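Local coordinates for protein inositol dehydrogenase (Lactobacillus casei, PDB 4MKX) that probably catalyses the dehydrogenation of scyllo-inositol with NAD as cofactor, as a member of the Gfo/Idh/MocA oxidoreductase family, at residues V65-E70 against Q77-D82; Q96-L101 against I120-Q125; H257-E262 against E301-A306; A338-E343 against D349-A354. One frame throughout, in Å; residues are numbered along the deposited sequence.

Interaction 1. Residues V65-E70 against Q77-D82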
loop_
_atom_site.group_PDB
_atom_site.type_symbol
_atom_site.label_atom_id
_atom_site.label_comp_id
_atom_site.label_asym_id
_atom_site.label_seq_id
_atom_site.Cartn_x
_atom_site.Cartn_y
_atom_site.Cartn_z
ATOM N N VAL A 65 -37.784 7.771 -23.293
ATOM C CA VAL A 65 -37.538 8.867 -24.219
ATOM C C VAL A 65 -38.777 9.056 -25.093
ATOM O O VAL A 65 -39.317 8.087 -25.626
ATOM C CB VAL A 65 -36.307 8.577 -25.095
ATOM C CG1 VAL A 65 -36.271 9.492 -26.303
ATOM C CG2 VAL A 65 -35.038 8.731 -24.275
ATOM N N GLU A 66 -39.220 10.299 -25.236
ATOM C CA GLU A 66 -40.445 10.598 -25.976
ATOM C C GLU A 66 -40.291 10.644 -27.499
ATOM O O GLU A 66 -41.120 10.093 -28.226
ATOM C CB GLU A 66 -41.057 11.900 -25.464
ATOM C CG GLU A 66 -41.649 11.759 -24.072
ATOM C CD GLU A 66 -42.052 13.084 -23.467
ATOM O OE1 GLU A 66 -42.339 14.031 -24.234
ATOM O OE2 GLU A 66 -42.076 13.177 -22.220
ATOM N N GLU A 67 -39.239 11.298 -27.983
ATOM C CA GLU A 67 -39.051 11.477 -29.424
ATOM C C GLU A 67 -37.845 10.694 -29.933
ATOM O O GLU A 67 -36.731 10.911 -29.472
ATOM C CB GLU A 67 -38.855 12.958 -29.742
ATOM C CG GLU A 67 -39.933 13.876 -29.203
ATOM C CD GLU A 67 -39.655 15.332 -29.509
ATOM O OE1 GLU A 67 -39.889 15.752 -30.662
ATOM O OE2 GLU A 67 -39.206 16.062 -28.601
ATOM N N VAL A 68 -38.058 9.779 -30.873
ATOM C CA VAL A 68 -36.934 9.074 -31.488
ATOM C C VAL A 68 -36.764 9.485 -32.955
ATOM O O VAL A 68 -37.740 9.826 -33.634
ATOM C CB VAL A 68 -37.059 7.542 -31.359
ATOM C CG1 VAL A 68 -36.853 7.106 -29.909
ATOM C CG2 VAL A 68 -38.404 7.071 -31.869
ATOM N N PHE A 69 -35.518 9.472 -33.422
ATOM C CA PHE A 69 -35.192 9.892 -34.782
ATOM C C PHE A 69 -34.177 8.945 -35.408
ATOM O O PHE A 69 -33.371 8.329 -34.706
ATOM C CB PHE A 69 -34.637 11.316 -34.780
ATOM C CG PHE A 69 -35.605 12.343 -34.260
ATOM C CD1 PHE A 69 -35.694 12.613 -32.897
ATOM C CD2 PHE A 69 -36.437 13.028 -35.133
ATOM C CE1 PHE A 69 -36.588 13.557 -32.420
ATOM C CE2 PHE A 69 -37.332 13.975 -34.667
ATOM C CZ PHE A 69 -37.413 14.240 -33.309
ATOM N N GLU A 70 -34.231 8.827 -36.731
ATOM C CA GLU A 70 -33.272 8.027 -37.482
ATOM C C GLU A 70 -32.181 8.927 -38.049
ATOM O O GLU A 70 -31.126 8.451 -38.473
ATOM C CB GLU A 70 -33.969 7.279 -38.625
ATOM C CG GLU A 70 -34.893 6.147 -38.191
ATOM C CD GLU A 70 -36.240 6.629 -37.677
ATOM O OE1 GLU A 70 -36.743 7.669 -38.168
ATOM O OE2 GLU A 70 -36.801 5.959 -36.778
ATOM N N GLN A 77 -33.677 19.740 -35.736
ATOM C CA GLN A 77 -34.629 20.676 -36.317
ATOM C C GLN A 77 -35.997 20.597 -35.654
ATOM O O GLN A 77 -36.688 21.609 -35.524
ATOM C CB GLN A 77 -34.792 20.422 -37.814
ATOM C CG GLN A 77 -33.591 20.784 -38.648
ATOM C CD GLN A 77 -33.789 20.431 -40.106
ATOM O OE1 GLN A 77 -34.770 20.843 -40.726
ATOM N NE2 GLN A 77 -32.862 19.657 -40.662
ATOM N N HIS A 78 -36.398 19.399 -35.244
ATOM C CA HIS A 78 -37.789 19.185 -34.846
ATOM C C HIS A 78 -38.035 18.811 -33.381
ATOM O O HIS A 78 -39.098 19.113 -32.847
ATOM C CB HIS A 78 -38.444 18.152 -35.765
ATOM C CG HIS A 78 -38.330 18.485 -37.222
ATOM N ND1 HIS A 78 -37.749 17.632 -38.136
ATOM C CD2 HIS A 78 -38.738 19.569 -37.925
ATOM C CE1 HIS A 78 -37.788 18.183 -39.337
ATOM N NE2 HIS A 78 -38.387 19.357 -39.237
ATOM N N ALA A 79 -37.072 18.157 -32.727
ATOM C CA ALA A 79 -37.286 17.715 -31.347
ATOM C C ALA A 79 -37.418 18.885 -30.377
ATOM O O ALA A 79 -36.920 19.982 -30.632
ATOM C CB ALA A 79 -36.172 16.761 -30.892
ATOM N N ASP A 80 -38.099 18.652 -29.261
ATOM C CA ASP A 80 -38.228 19.685 -28.244
ATOM C C ASP A 80 -37.033 19.624 -27.300
ATOM O O ASP A 80 -37.159 19.192 -26.156
ATOM C CB ASP A 80 -39.527 19.499 -27.455
ATOM C CG ASP A 80 -39.764 20.608 -26.450
ATOM O OD1 ASP A 80 -39.188 21.709 -26.613
ATOM O OD2 ASP A 80 -40.546 20.380 -25.500
ATOM N N ILE A 81 -35.872 20.057 -27.782
ATOM C CA ILE A 81 -34.645 19.972 -26.992
ATOM C C ILE A 81 -33.910 21.306 -26.950
ATOM O O ILE A 81 -34.061 22.131 -27.859
ATOM C CB ILE A 81 -33.704 18.892 -27.544
ATOM C CG1 ILE A 81 -33.289 19.203 -28.987
ATOM C CG2 ILE A 81 -34.349 17.514 -27.456
ATOM C CD1 ILE A 81 -32.356 18.137 -29.582
ATOM N N ASP A 82 -33.104 21.505 -25.906
ATOM C CA ASP A 82 -32.334 22.733 -25.732
ATOM C C ASP A 82 -30.858 22.464 -26.007
ATOM O O ASP A 82 -30.091 23.386 -26.287
ATOM C CB ASP A 82 -32.463 23.223 -24.295
ATOM C CG ASP A 82 -33.907 23.394 -23.870
ATOM O OD1 ASP A 82 -34.647 24.102 -24.587
ATOM O OD2 ASP A 82 -34.302 22.807 -22.839
#
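His78 only brushes Phe69: its CB lies 4.5 Å from Phe69 CE2, while the imidazole leads away from the strand and is held through ND1 by Asp74, one turn back in helix 72-78. Ala79, the first residue to leave helical geometry, makes the apolar part of the contact. Its methyl approaches the Phe69 ring obliquely at the far end, with CB 3.6 Å from CE1 and scarcely farther from CZ. The same methyl also packs on Ala47 of strand 43-49, so this buried methyl touches side chains of both neighbouring strands. Next comes the polar tie. Asp80 N donates to Glu67 OE2 at 2.9 Å in an almost straight bond (N-H...O 171°) that uses the syn lone pair. Glu67 CG sits beside the backbone N (chi1 -53°), and the chain runs out extended from there, which carries the carboxylate across to the turn; its other oxygen, OE1, comes to rest 3.3 Å from Ala79 CA. Gln46 NE2 is a second donor to OE2. An alanine in place of Glu67 removes this acceptor and is likely to leave the Asp80 N-H and Gln46 NE2 without their partner, tying the turn less firmly to the strand. Asp80 OD2 stays 5.5 Å from Glu67 OE2 and forms a salt bridge with Lys19, which should ease any repulsion. An inverse gamma turn centred on Asp80 brings Ile81 N to Ala79 O in a weak bond. The turn leads the chain out of helix 72-78 into central strand 83-86, completing the return from edge strand 67-69, the crossover that joins the two halves of a Rossmann fold.

Interaction 2. Residues Q96-L101 against I120-Q125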
loop_
_atom_site.group_PDB
_atom_site.type_symbol
_atom_site.label_atom_id
_atom_site.label_comp_id
_atom_site.label_asym_id
_atom_site.label_seq_id
_atom_site.Cartn_x
_atom_site.Cartn_y
_atom_site.Cartn_z
ATOM N N GLN A 96 -22.021 17.062 -36.858
ATOM C CA GLN A 96 -23.129 17.107 -35.904
ATOM C C GLN A 96 -23.017 18.301 -34.950
ATOM O O GLN A 96 -24.029 18.930 -34.613
ATOM C CB GLN A 96 -23.272 15.769 -35.169
ATOM C CG GLN A 96 -23.712 14.628 -36.095
ATOM C CD GLN A 96 -23.669 13.267 -35.446
ATOM O OE1 GLN A 96 -23.121 13.103 -34.355
ATOM N NE2 GLN A 96 -24.240 12.273 -36.117
ATOM N N ILE A 97 -21.797 18.619 -34.528
ATOM C CA ILE A 97 -21.538 19.839 -33.766
ATOM C C ILE A 97 -22.026 21.087 -34.535
ATOM O O ILE A 97 -22.744 21.919 -33.987
ATOM C CB ILE A 97 -20.042 19.989 -33.428
ATOM C CG1 ILE A 97 -19.629 18.994 -32.345
ATOM C CG2 ILE A 97 -19.741 21.382 -32.921
ATOM C CD1 ILE A 97 -18.104 18.880 -32.231
ATOM N N GLU A 98 -21.620 21.219 -35.795
ATOM C CA GLU A 98 -22.014 22.371 -36.604
ATOM C C GLU A 98 -23.524 22.482 -36.769
ATOM O O GLU A 98 -24.097 23.561 -36.610
ATOM C CB GLU A 98 -21.323 22.332 -37.973
ATOM C CG GLU A 98 -19.828 22.628 -37.898
ATOM C CD GLU A 98 -19.154 22.603 -39.251
ATOM O OE1 GLU A 98 -19.864 22.661 -40.277
ATOM O OE2 GLU A 98 -17.913 22.529 -39.287
ATOM N N SER A 99 -24.163 21.364 -37.095
ATOM C CA SER A 99 -25.606 21.347 -37.277
ATOM C C SER A 99 -26.351 21.728 -36.006
ATOM O O SER A 99 -27.323 22.489 -36.047
ATOM C CB SER A 99 -26.057 19.969 -37.728
ATOM O OG SER A 99 -27.458 19.845 -37.590
ATOM N N ALA A 100 -25.904 21.197 -34.871
ATOM C CA ALA A 100 -26.578 21.496 -33.616
ATOM C C ALA A 100 -26.464 22.973 -33.266
ATOM O O ALA A 100 -27.435 23.590 -32.831
ATOM C CB ALA A 100 -26.013 20.641 -32.487
ATOM N N LEU A 101 -25.281 23.546 -33.473
ATOM C CA LEU A 101 -25.057 24.948 -33.153
ATOM C C LEU A 101 -25.872 25.842 -34.084
ATOM O O LEU A 101 -26.444 26.844 -33.649
ATOM C CB LEU A 101 -23.569 25.302 -33.240
ATOM C CG LEU A 101 -22.705 24.731 -32.122
ATOM C CD1 LEU A 101 -21.240 25.120 -32.352
ATOM C CD2 LEU A 101 -23.172 25.234 -30.774
ATOM N N ILE A 120 -11.455 20.528 -38.524
ATOM C CA ILE A 120 -11.590 21.038 -37.159
ATOM C C ILE A 120 -11.570 22.575 -37.101
ATOM O O ILE A 120 -12.358 23.191 -36.376
ATOM C CB ILE A 120 -10.528 20.441 -36.205
ATOM C CG1 ILE A 120 -10.721 18.931 -36.071
ATOM C CG2 ILE A 120 -10.615 21.101 -34.840
ATOM C CD1 ILE A 120 -9.581 18.231 -35.281
ATOM N N GLU A 121 -10.700 23.202 -37.889
ATOM C CA GLU A 121 -10.640 24.660 -37.889
ATOM C C GLU A 121 -11.923 25.282 -38.452
ATOM O O GLU A 121 -12.340 26.353 -38.010
ATOM C CB GLU A 121 -9.390 25.152 -38.631
ATOM C CG GLU A 121 -8.106 24.628 -37.989
ATOM C CD GLU A 121 -6.866 25.407 -38.385
ATOM O OE1 GLU A 121 -6.981 26.340 -39.207
ATOM O OE2 GLU A 121 -5.778 25.087 -37.863
ATOM N N HIS A 122 -12.562 24.591 -39.391
ATOM C CA HIS A 122 -13.847 25.044 -39.928
ATOM C C HIS A 122 -14.881 25.043 -38.809
ATOM O O HIS A 122 -15.669 25.977 -38.669
ATOM C CB HIS A 122 -14.305 24.126 -41.060
ATOM C CG HIS A 122 -15.592 24.546 -41.704
ATOM N ND1 HIS A 122 -16.827 24.141 -41.242
ATOM C CD2 HIS A 122 -15.834 25.319 -42.792
ATOM C CE1 HIS A 122 -17.773 24.654 -42.010
ATOM N NE2 HIS A 122 -17.196 25.373 -42.957
ATOM N N THR A 123 -14.855 24.001 -37.988
ATOM C CA THR A 123 -15.780 23.914 -36.859
ATOM C C THR A 123 -15.485 24.955 -35.781
ATOM O O THR A 123 -16.406 25.511 -35.188
ATOM C CB THR A 123 -15.788 22.496 -36.267
ATOM O OG1 THR A 123 -16.237 21.583 -37.274
ATOM C CG2 THR A 123 -16.724 22.412 -35.053
ATOM N N GLN A 124 -14.207 25.214 -35.518
ATOM C CA GLN A 124 -13.836 26.282 -34.603
ATOM C C GLN A 124 -14.471 27.608 -35.006
ATOM O O GLN A 124 -14.903 28.371 -34.147
ATOM C CB GLN A 124 -12.325 26.439 -34.541
ATOM C CG GLN A 124 -11.648 25.378 -33.702
ATOM C CD GLN A 124 -10.155 25.572 -33.659
ATOM O OE1 GLN A 124 -9.462 25.284 -34.630
ATOM N NE2 GLN A 124 -9.652 26.073 -32.535
ATOM N N GLN A 125 -14.504 27.879 -36.306
ATOM C CA GLN A 125 -15.139 29.100 -36.800
ATOM C C GLN A 125 -16.641 29.113 -36.493
ATOM O O GLN A 125 -17.167 30.112 -36.003
ATOM C CB GLN A 125 -14.879 29.259 -38.299
ATOM C CG GLN A 125 -15.678 30.374 -38.959
ATOM C CD GLN A 125 -15.261 31.763 -38.504
ATOM O OE1 GLN A 125 -14.268 31.935 -37.802
ATOM N NE2 GLN A 125 -16.012 32.769 -38.928
#
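Glu98 reaches from helix 96-101 to two consecutive residues of helix 120-125, and a single oxygen, OE2, takes both bonds. Thr123 OG1 donates to Glu98 OE2 at 2.8 Å, arriving on the anti side close to the carboxylate plane. His122 ND1 donates to Glu98 OE2 at 2.8 Å as well, but from well above that plane; relative to the imidazole, the oxygen lies almost exactly in the ring plane, at its edge. The histidine gets there because its CG stands anti to the backbone N (chi1 -178°), which swings the ring round toward the neighbouring helix. Such a carboxylate neighbour would be expected to favour a protonated imidazole. Below this polar bridge, on the side facing the sheet, packing is apolar and tight: the branch methyls of Ile97 and Thr123 meet, CG2 to CG2 3.8 Å, the two side chains crossing at about a right angle. Thr123 therefore serves both layers, its methyl turned to the interior and its hydroxyl to the glutamate. The outer layer is more open to solvent, with His122 exposed and Glu98 partly so. The helix axes stand 10.0 Å apart and run nearly parallel, 14° between their directions, as expected for successive helices of an alternating strand-helix chain. Ile97 continues inward onto Ile86 of strand 83-86 and Val107 of strand 106-109, which seats helix 93-102 on the parallel sheet; as successive crossover helices of a Rossmann fold, the two lie on the same face. Away from this contact, Ile120 packs on Leu332 and Gln124 NE2 hydrogen-bonds to Glu329 OE1, bringing helix 328-347 against helix 117-128.

Interaction 3. Residues H257-E262 against E301-A306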
loop_
_atom_site.group_PDB
_atom_site.type_symbol
_atom_site.label_atom_id
_atom_site.label_comp_id
_atom_site.label_asym_id
_atom_site.label_seq_id
_atom_site.Cartn_x
_atom_site.Cartn_y
_atom_site.Cartn_z
ATOM N N HIS A 257 -4.301 -7.083 -15.423
ATOM C CA HIS A 257 -4.835 -6.857 -14.081
ATOM C C HIS A 257 -6.096 -5.999 -14.026
ATOM O O HIS A 257 -6.674 -5.818 -12.950
ATOM C CB HIS A 257 -3.754 -6.275 -13.160
ATOM C CG HIS A 257 -3.178 -4.982 -13.646
ATOM N ND1 HIS A 257 -2.333 -4.905 -14.736
ATOM C CD2 HIS A 257 -3.334 -3.711 -13.203
ATOM C CE1 HIS A 257 -1.985 -3.646 -14.935
ATOM N NE2 HIS A 257 -2.572 -2.900 -14.012
ATOM N N GLY A 258 -6.516 -5.486 -15.176
ATOM C CA GLY A 258 -7.696 -4.643 -15.249
ATOM C C GLY A 258 -7.447 -3.397 -16.072
ATOM O O GLY A 258 -6.604 -3.392 -16.964
ATOM N N TYR A 259 -8.190 -2.335 -15.766
ATOM C CA TYR A 259 -8.092 -1.070 -16.481
ATOM C C TYR A 259 -7.046 -0.204 -15.800
ATOM O O TYR A 259 -7.262 0.257 -14.673
ATOM C CB TYR A 259 -9.458 -0.379 -16.425
ATOM C CG TYR A 259 -9.589 0.928 -17.185
ATOM C CD1 TYR A 259 -9.233 1.029 -18.522
ATOM C CD2 TYR A 259 -10.107 2.050 -16.560
ATOM C CE1 TYR A 259 -9.369 2.223 -19.208
ATOM C CE2 TYR A 259 -10.261 3.247 -17.231
ATOM C CZ TYR A 259 -9.894 3.328 -18.560
ATOM O OH TYR A 259 -10.030 4.515 -19.253
ATOM N N HIS A 260 -5.910 0.007 -16.458
ATOM C CA HIS A 260 -4.818 0.722 -15.804
ATOM C C HIS A 260 -4.693 2.121 -16.372
ATOM O O HIS A 260 -4.193 2.307 -17.478
ATOM C CB HIS A 260 -3.488 -0.012 -15.949
ATOM C CG HIS A 260 -2.393 0.571 -15.108
ATOM N ND1 HIS A 260 -1.967 -0.009 -13.930
ATOM C CD2 HIS A 260 -1.657 1.699 -15.255
ATOM C CE1 HIS A 260 -0.997 0.716 -13.407
ATOM N NE2 HIS A 260 -0.784 1.758 -14.192
ATOM N N VAL A 261 -5.164 3.101 -15.612
ATOM C CA VAL A 261 -4.996 4.508 -15.965
ATOM C C VAL A 261 -4.305 5.175 -14.789
ATOM O O VAL A 261 -4.824 5.197 -13.671
ATOM C CB VAL A 261 -6.335 5.187 -16.264
ATOM C CG1 VAL A 261 -6.158 6.683 -16.409
ATOM C CG2 VAL A 261 -6.904 4.630 -17.560
ATOM N N GLU A 262 -3.107 5.671 -15.036
ATOM C CA GLU A 262 -2.241 6.146 -13.972
ATOM C C GLU A 262 -1.547 7.389 -14.500
ATOM O O GLU A 262 -1.151 7.429 -15.663
ATOM C CB GLU A 262 -1.186 5.085 -13.630
ATOM C CG GLU A 262 -0.153 5.533 -12.575
ATOM C CD GLU A 262 1.045 4.630 -12.496
ATOM O OE1 GLU A 262 1.162 3.704 -13.336
ATOM O OE2 GLU A 262 1.902 4.846 -11.601
ATOM N N GLU A 301 -16.540 1.628 -14.736
ATOM C CA GLU A 301 -16.342 1.473 -13.304
ATOM C C GLU A 301 -15.396 2.554 -12.751
ATOM O O GLU A 301 -15.703 3.211 -11.752
ATOM C CB GLU A 301 -15.795 0.077 -12.998
ATOM C CG GLU A 301 -15.460 -0.117 -11.533
ATOM C CD GLU A 301 -14.900 -1.492 -11.219
ATOM O OE1 GLU A 301 -14.813 -1.829 -10.022
ATOM O OE2 GLU A 301 -14.543 -2.235 -12.155
ATOM N N ARG A 302 -14.256 2.744 -13.401
ATOM C CA ARG A 302 -13.251 3.686 -12.896
ATOM C C ARG A 302 -13.758 5.125 -12.948
ATOM O O ARG A 302 -13.523 5.911 -12.030
ATOM C CB ARG A 302 -11.961 3.567 -13.715
ATOM C CG ARG A 302 -10.945 4.704 -13.499
ATOM C CD ARG A 302 -10.372 4.704 -12.058
ATOM N NE ARG A 302 -9.434 5.821 -11.896
ATOM C CZ ARG A 302 -9.796 7.054 -11.528
ATOM N NH1 ARG A 302 -11.076 7.326 -11.268
ATOM N NH2 ARG A 302 -8.878 8.020 -11.425
ATOM N N PHE A 303 -14.450 5.482 -14.026
ATOM C CA PHE A 303 -14.784 6.883 -14.215
ATOM C C PHE A 303 -16.252 7.204 -14.053
ATOM O O PHE A 303 -16.715 8.240 -14.519
ATOM C CB PHE A 303 -14.230 7.404 -15.556
ATOM C CG PHE A 303 -12.732 7.563 -15.558
ATOM C CD1 PHE A 303 -12.130 8.501 -14.725
ATOM C CD2 PHE A 303 -11.929 6.768 -16.372
ATOM C CE1 PHE A 303 -10.746 8.653 -14.705
ATOM C CE2 PHE A 303 -10.551 6.914 -16.360
ATOM C CZ PHE A 303 -9.951 7.850 -15.518
ATOM N N ALA A 304 -16.969 6.345 -13.331
ATOM C CA ALA A 304 -18.393 6.576 -13.100
ATOM C C ALA A 304 -18.695 7.960 -12.544
ATOM O O ALA A 304 -19.598 8.656 -13.028
ATOM C CB ALA A 304 -18.948 5.498 -12.174
ATOM N N GLN A 305 -17.959 8.347 -11.508
ATOM C CA GLN A 305 -18.137 9.647 -10.872
ATOM C C GLN A 305 -17.822 10.792 -11.817
ATOM O O GLN A 305 -18.553 11.785 -11.855
ATOM C CB GLN A 305 -17.254 9.740 -9.613
ATOM C CG GLN A 305 -17.217 11.137 -8.981
ATOM C CD GLN A 305 -16.012 11.952 -9.430
ATOM O OE1 GLN A 305 -14.867 11.498 -9.338
ATOM N NE2 GLN A 305 -16.270 13.153 -9.938
ATOM N N ALA A 306 -16.752 10.648 -12.590
ATOM C CA ALA A 306 -16.337 11.706 -13.509
ATOM C C ALA A 306 -17.368 11.948 -14.603
ATOM O O ALA A 306 -17.590 13.087 -15.006
ATOM C CB ALA A 306 -14.992 11.374 -14.128
HETATM O O HOH W 1 -6.208 7.509 -12.861
HETATM O O HOH W 2 -7.333 4.242 -12.581
#
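Tyr259 and Arg302 mark the closest backbone approach, CA atoms 7.9 Å apart, where the lead-in to strand 260-267 faces the place at which helix 299-302 gives way to helix 304-319. The tyrosine offers an edge, not a face. Near its ring plane, CD2 meets Arg302 CB at 3.7 Å and CE2 meets Phe303 CE2 at 3.8 Å, while Val261 CG2 lies over one face, toward the rim. Val261 CG1 reaches the edge of the Phe303 ring, 4.1 Å from CZ. Arg302 bends at chi2 (66°), which folds it back over Phe303: its CG sits above the centre of the phenyl ring, and its guanidinium lies over Phe303 CE1. With a serine in place of Tyr259, a gap would probably open beside Arg302 CB and the phenyl ring of Phe303 would be freer to shift. Two waters bridge the polar ends, each donating to Val261 O; one accepts from Arg302 NE at 2.7 Å and the other from NH2 at 3.1 Å. Arg302 NH1 pairs with Asp144. His260, the first residue of the strand, hydrogen-bonds to His257 before it and to Glu262 beyond, and Glu262 forms a salt bridge with Arg273 of the third subunit. Such a strand, with helical segments packed beside it and another subunit bonded to its far side, is consistent with the sheet-mediated tetramers of Gfo/Idh/MocA C-terminal domains.

Interaction 4. Residues A338-E343 against D349-A354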
loop_
_atom_site.group_PDB
_atom_site.type_symbol
_atom_site.label_atom_id
_atom_site.label_comp_id
_atom_site.label_asym_id
_atom_site.label_seq_id
_atom_site.Cartn_x
_atom_site.Cartn_y
_atom_site.Cartn_z
ATOM N N ALA A 338 -2.016 13.684 -31.025
ATOM C CA ALA A 338 -2.247 12.269 -31.298
ATOM C C ALA A 338 -1.843 11.894 -32.726
ATOM O O ALA A 338 -1.246 10.841 -32.955
ATOM C CB ALA A 338 -3.707 11.895 -31.016
ATOM N N LEU A 339 -2.170 12.749 -33.692
ATOM C CA LEU A 339 -1.718 12.538 -35.063
ATOM C C LEU A 339 -0.194 12.542 -35.163
ATOM O O LEU A 339 0.384 11.761 -35.908
ATOM C CB LEU A 339 -2.291 13.620 -35.978
ATOM C CG LEU A 339 -3.802 13.548 -36.169
ATOM C CD1 LEU A 339 -4.266 14.729 -36.991
ATOM C CD2 LEU A 339 -4.185 12.237 -36.844
ATOM N N ALA A 340 0.442 13.439 -34.420
ATOM C CA ALA A 340 1.894 13.527 -34.404
ATOM C C ALA A 340 2.511 12.256 -33.842
ATOM O O ALA A 340 3.536 11.795 -34.343
ATOM C CB ALA A 340 2.345 14.734 -33.608
ATOM N N LEU A 341 1.893 11.700 -32.801
ATOM C CA LEU A 341 2.371 10.444 -32.224
ATOM C C LEU A 341 2.227 9.310 -33.228
ATOM O O LEU A 341 3.108 8.472 -33.354
ATOM C CB LEU A 341 1.595 10.106 -30.943
ATOM C CG LEU A 341 1.878 10.983 -29.731
ATOM C CD1 LEU A 341 0.815 10.740 -28.659
ATOM C CD2 LEU A 341 3.255 10.682 -29.168
ATOM N N GLN A 342 1.120 9.292 -33.961
ATOM C CA GLN A 342 0.905 8.265 -34.966
ATOM C C GLN A 342 1.923 8.381 -36.098
ATOM O O GLN A 342 2.413 7.371 -36.617
ATOM C CB GLN A 342 -0.495 8.389 -35.554
ATOM C CG GLN A 342 -1.112 7.064 -35.879
ATOM C CD GLN A 342 -1.326 6.228 -34.635
ATOM O OE1 GLN A 342 -2.005 6.652 -33.693
ATOM N NE2 GLN A 342 -0.735 5.038 -34.615
ATOM N N GLU A 343 2.228 9.614 -36.486
ATOM C CA GLU A 343 3.165 9.838 -37.580
ATOM C C GLU A 343 4.573 9.445 -37.150
ATOM O O GLU A 343 5.314 8.834 -37.919
ATOM C CB GLU A 343 3.145 11.297 -38.027
ATOM C CG GLU A 343 3.938 11.532 -39.309
ATOM C CD GLU A 343 4.031 12.993 -39.681
ATOM O OE1 GLU A 343 3.231 13.798 -39.148
ATOM O OE2 GLU A 343 4.911 13.334 -40.503
ATOM N N ASP A 349 10.563 8.113 -36.268
ATOM C CA ASP A 349 11.415 9.289 -36.176
ATOM C C ASP A 349 10.736 10.364 -35.337
ATOM O O ASP A 349 9.532 10.293 -35.071
ATOM C CB ASP A 349 11.711 9.819 -37.588
ATOM C CG ASP A 349 12.901 10.767 -37.629
ATOM O OD1 ASP A 349 13.676 10.820 -36.653
ATOM O OD2 ASP A 349 13.071 11.456 -38.661
ATOM N N ILE A 350 11.509 11.354 -34.915
ATOM C CA ILE A 350 10.979 12.471 -34.145
ATOM C C ILE A 350 10.110 13.348 -35.048
ATOM O O ILE A 350 10.503 13.683 -36.168
ATOM C CB ILE A 350 12.123 13.292 -33.522
ATOM C CG1 ILE A 350 12.863 12.458 -32.469
ATOM C CG2 ILE A 350 11.599 14.547 -32.870
ATOM C CD1 ILE A 350 14.241 12.993 -32.160
ATOM N N VAL A 351 8.918 13.688 -34.573
ATOM C CA VAL A 351 8.002 14.540 -35.333
ATOM C C VAL A 351 7.697 15.801 -34.530
ATOM O O VAL A 351 7.480 15.727 -33.320
ATOM C CB VAL A 351 6.718 13.778 -35.656
ATOM C CG1 VAL A 351 5.670 14.707 -36.268
ATOM C CG2 VAL A 351 7.020 12.638 -36.598
ATOM N N GLN A 352 7.687 16.964 -35.190
ATOM C CA GLN A 352 7.303 18.208 -34.531
ATOM C C GLN A 352 5.799 18.361 -34.668
ATOM O O GLN A 352 5.263 18.235 -35.767
ATOM C CB GLN A 352 8.014 19.420 -35.150
ATOM C CG GLN A 352 9.537 19.401 -34.985
ATOM C CD GLN A 352 10.090 20.699 -34.408
ATOM O OE1 GLN A 352 9.498 21.297 -33.509
ATOM N NE2 GLN A 352 11.231 21.140 -34.930
ATOM N N VAL A 353 5.123 18.612 -33.553
ATOM C CA VAL A 353 3.664 18.623 -33.522
ATOM C C VAL A 353 3.079 19.743 -34.393
ATOM O O VAL A 353 2.095 19.537 -35.100
ATOM C CB VAL A 353 3.137 18.753 -32.091
ATOM C CG1 VAL A 353 1.624 18.846 -32.089
ATOM C CG2 VAL A 353 3.577 17.559 -31.257
ATOM N N ALA A 354 3.706 20.913 -34.355
ATOM C CA ALA A 354 3.182 22.077 -35.076
ATOM C C ALA A 354 3.199 21.917 -36.597
ATOM O O ALA A 354 2.650 22.763 -37.313
ATOM C CB ALA A 354 3.937 23.337 -34.667
#
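With CG1 opposite the backbone N (chi1 172°), Val351 turns this methyl to the helix, and Glu343, extended from a CG likewise opposite its N (chi1 -171°), runs out to meet it, which places Val351 CG1 beside the carboxylate of Glu343. Helix 328-347 turns back through a short connection into strand 351-352, which within this chain is an outermost strand of the mixed sheet of the C-terminal domain. Backbone bonds of Val351 with Val214 and of Val353 with Asp212 fix this strand antiparallel to strand 211-219. Ala340 lies at the closest point of the two segments, its CA 5.5 Å from that of Val353, an approach that its small side chain allows. Val351 settles against the helix backbone itself: CB is 4.0 Å from Ala340 O and CG2 4.1 Å from Glu343 C. At the outer end, Glu343 OE1 passes 3.9 Å from Val351 CG1, the two side chains crossing at about a right angle. Elsewhere on the helix, Ala338 and Leu341 pack on helix 197-207, so helix 328-347 touches both that helix and the strand. Ile350 points away from the helix and packs on Trp215 of the third subunit, which places this sheet edge at a subunit boundary. On the inner side the contact ends methyl against methyl, Ala340 CB 3.9 Å from Val353 CG2.

How the interactions relate
Interactions 1 and 2 belong to the Rossmann domain and join elements around one parallel sheet, a strand to the end of the following helix and two successive helices, though their nearest atoms stay about 6 Å apart. Both lean on a glutamate whose carboxylate crosses the gap. Interaction 1 is a surface contact, interaction 2 partly buried. Interactions 3 and 4 are buried and are made without direct hydrogen bonds between their segments: one uses aromatic edges and bridging waters, the other small aliphatic side chains. Both involve the mixed sheet and touch the third subunit. Helix 328-347, half of interaction 4, also reaches helix 117-128 of interaction 2, although the centres of these two contacts are about 25 Å apart.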